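PDB 4JGB: putative exported protein from Burkholderia pseudomallei, which is of unconfirmed function but probably binds NAD(P) through a Rossmann-type fold and may act as an oxidoreductase on CH-NH groups. Local coordinates for residues Gly202-Arg206 and Gln207-Ala211. Numbering follows the deposited sequence.
Sequences GRFIR and QAATA
The F204 ring lies between A209, five residues on, which faces it on one side, and R203, whose CB sits over the opposite face, offset toward the rim. F204 opens a type II beta turn, F204 to Q207, leading from helix 188-201 into strand 207-212 of a Rossmann-type fold. A209 CB approaches the ring near its root, 3.7 Å from F204 CG. At the edge, near the ring plane, Q207 OE1 lies 3.6 Å from F204 CD1; the amide plane is turned 44° from that of the ring, and the two side chains cross at about a right angle. R203 continues past the ring, with F204 CZ off one face of its guanidinium, whose NH1 is hydrogen-bonded to T171 OG1. I205 CG2 lies over one face of the R206 guanidinium, offset toward the rim.

Strand 207-212 runs parallel to strand 150-155. G202 leaves the helix with positive phi, and the turn then reverses the chain, R206 taking the positive phi at its third position. The turn's own bond, from Q207 N to F204 O, is weak: 3.3 Å with an angle of 143° at the hydrogen. F204 O has a second partner in T152 OG1, while the carboxylate of E198 accepts from the backbone N of both R203 and F204, tying the start of the loop back to the helix. R206 CB points away from 207-211, and NH1 meets D150 OD1 in a salt bridge and L149 O in a hydrogen bond.

Q207 has CG beside its backbone N (chi1 -65°) and an extended chain beyond it, which carries the amide back over the turn, with CG 3.4 Å from I205 O. There a water donates to both R203 O, at 3.2 Å, and Q207 OE1, at a short 2.5 Å.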
ATOM      1  N   GLY A 202       2.668   3.324  13.086  1.00 14.08           N
ATOM      2  CA  GLY A 202       1.479   2.538  13.391  1.00 14.53           C
ATOM      3  C   GLY A 202       0.291   3.358  13.904  1.00 14.89           C
ATOM      4  O   GLY A 202      -0.310   3.029  14.942  1.00 15.29           O
ATOM      5  N   ARG A 203      -0.062   4.417  13.177  1.00 14.35           N
ATOM      6  CA  ARG A 203      -1.225   5.213  13.550  1.00 15.27           C
ATOM      7  C   ARG A 203      -2.541   4.550  13.095  1.00 15.32           C
ATOM      8  O   ARG A 203      -3.606   4.847  13.648  1.00 15.40           O
ATOM      9  CB  ARG A 203      -1.131   6.653  13.024  1.00 15.59           C
ATOM     10  CG  ARG A 203      -0.210   7.581  13.825  1.00 16.46           C
ATOM     11  CD  ARG A 203       0.017   8.892  13.080  1.00 16.27           C
ATOM     12  NE  ARG A 203      -1.210   9.670  13.060  1.00 16.35           N
ATOM     13  CZ  ARG A 203      -1.688  10.346  12.023  1.00 16.75           C
ATOM     14  NH1 ARG A 203      -1.024  10.402  10.848  1.00 16.09           N
ATOM     15  NH2 ARG A 203      -2.842  10.992  12.170  1.00 17.30           N
ATOM     16  N   PHE A 204      -2.451   3.601  12.162  1.00 14.65           N
ATOM     17  CA  PHE A 204      -3.629   3.073  11.464  1.00 14.45           C
ATOM     18  C   PHE A 204      -3.579   1.551  11.422  1.00 14.62           C
ATOM     19  O   PHE A 204      -3.675   0.960  10.350  1.00 13.96           O
ATOM     20  CB  PHE A 204      -3.679   3.652  10.026  1.00 13.48           C
ATOM     21  CG  PHE A 204      -3.778   5.162   9.979  1.00 13.71           C
ATOM     22  CD1 PHE A 204      -4.967   5.804  10.339  1.00 13.95           C
ATOM     23  CD2 PHE A 204      -2.702   5.936   9.578  1.00 13.33           C
ATOM     24  CE1 PHE A 204      -5.074   7.194  10.321  1.00 14.26           C
ATOM     25  CE2 PHE A 204      -2.801   7.329   9.564  1.00 14.07           C
ATOM     26  CZ  PHE A 204      -3.988   7.962   9.925  1.00 14.19           C
ATOM     27  N   ILE A 205      -3.380   0.934  12.593  1.00 15.83           N
ATOM     28  CA  ILE A 205      -3.273  -0.523  12.737  1.00 16.39           C
ATOM     29  C   ILE A 205      -4.649  -1.132  12.555  1.00 16.41           C
ATOM     30  O   ILE A 205      -5.615  -0.711  13.195  1.00 16.80           O
ATOM     31  CB  ILE A 205      -2.687  -0.925  14.122  1.00 17.98           C
ATOM     32  CG1 ILE A 205      -1.281  -0.323  14.308  1.00 18.70           C
ATOM     33  CG2 ILE A 205      -2.670  -2.452  14.328  1.00 17.73           C
ATOM     34  CD1 ILE A 205      -0.242  -0.805  13.321  1.00 18.35           C
ATOM     35  N   ARG A 206      -4.721  -2.099  11.649  1.00 15.73           N
ATOM     36  CA  ARG A 206      -5.967  -2.727  11.230  1.00 16.25           C
ATOM     37  C   ARG A 206      -7.023  -1.725  10.758  1.00 15.69           C
ATOM     38  O   ARG A 206      -8.200  -1.925  10.961  1.00 15.73           O
ATOM     39  CB  ARG A 206      -6.493  -3.689  12.311  1.00 17.34           C
ATOM     40  CG  ARG A 206      -5.667  -4.971  12.382  1.00 18.82           C
ATOM     41  CD  ARG A 206      -6.207  -5.918  13.454  1.00 19.77           C
ATOM     42  NE  ARG A 206      -5.985  -5.367  14.793  1.00 20.30           N
ATOM     43  CZ  ARG A 206      -4.819  -5.386  15.432  1.00 21.16           C
ATOM     44  NH1 ARG A 206      -3.733  -5.902  14.850  1.00 20.82           N
ATOM     45  NH2 ARG A 206      -4.718  -4.852  16.649  1.00 21.65           N
ATOM     46  N   GLN A 207      -6.573  -0.651  10.107  1.00 15.34           N
ATOM     47  CA  GLN A 207      -7.466   0.387   9.608  1.00 15.06           C
ATOM     48  C   GLN A 207      -7.058   0.707   8.189  1.00 14.43           C
ATOM     49  O   GLN A 207      -5.906   0.456   7.782  1.00 13.46           O
ATOM     50  CB  GLN A 207      -7.380   1.665  10.480  1.00 15.59           C
ATOM     51  CG  GLN A 207      -7.866   1.492  11.922  1.00 17.50           C
ATOM     52  CD  GLN A 207      -7.766   2.766  12.776  1.00 18.28           C
ATOM     53  OE1 GLN A 207      -7.013   3.667  12.471  1.00 17.50           O
ATOM     54  NE2 GLN A 207      -8.544   2.819  13.872  1.00 20.37           N
ATOM     55  N   ALA A 208      -8.009   1.241   7.431  1.00 13.81           N
ATOM     56  CA  ALA A 208      -7.690   1.957   6.192  1.00 13.03           C
ATOM     57  C   ALA A 208      -7.003   3.246   6.599  1.00 12.70           C
ATOM     58  O   ALA A 208      -7.190   3.743   7.737  1.00 13.02           O
ATOM     59  CB  ALA A 208      -8.970   2.257   5.403  1.00 13.16           C
ATOM     60  N   ALA A 209      -6.209   3.782   5.674  1.00 11.82           N
ATOM     61  CA  ALA A 209      -5.431   4.991   5.882  1.00 11.15           C
ATOM     62  C   ALA A 209      -5.310   5.644   4.532  1.00 10.65           C
ATOM     63  O   ALA A 209      -5.268   4.942   3.521  1.00 11.04           O
ATOM     64  CB  ALA A 209      -4.028   4.614   6.367  1.00 10.49           C
ATOM     65  N   THR A 210      -5.158   6.955   4.511  1.00 10.09           N
ATOM     66  CA  THR A 210      -4.979   7.695   3.257  1.00  9.89           C
ATOM     67  C   THR A 210      -4.285   9.031   3.544  1.00 10.10           C
ATOM     68  O   THR A 210      -4.279   9.493   4.700  1.00 10.58           O
ATOM     69  CB  THR A 210      -6.337   7.990   2.598  1.00 10.05           C
ATOM     70  OG1 THR A 210      -6.149   8.283   1.220  1.00 10.19           O
ATOM     71  CG2 THR A 210      -7.069   9.176   3.309  1.00 10.45           C
ATOM     72  N   ALA A 211      -3.723   9.638   2.502  1.00  9.67           N
ATOM     73  CA  ALA A 211      -3.035  10.934   2.592  1.00 10.15           C
ATOM     74  C   ALA A 211      -3.453  11.798   1.398  1.00 10.22           C
ATOM     75  O   ALA A 211      -3.766  11.282   0.312  1.00 10.29           O
ATOM     76  CB  ALA A 211      -1.524  10.749   2.608  1.00  9.90           C
TER
HETATM   77  O   HOH W   1      -6.645   5.882  13.664  1.00 33.46           O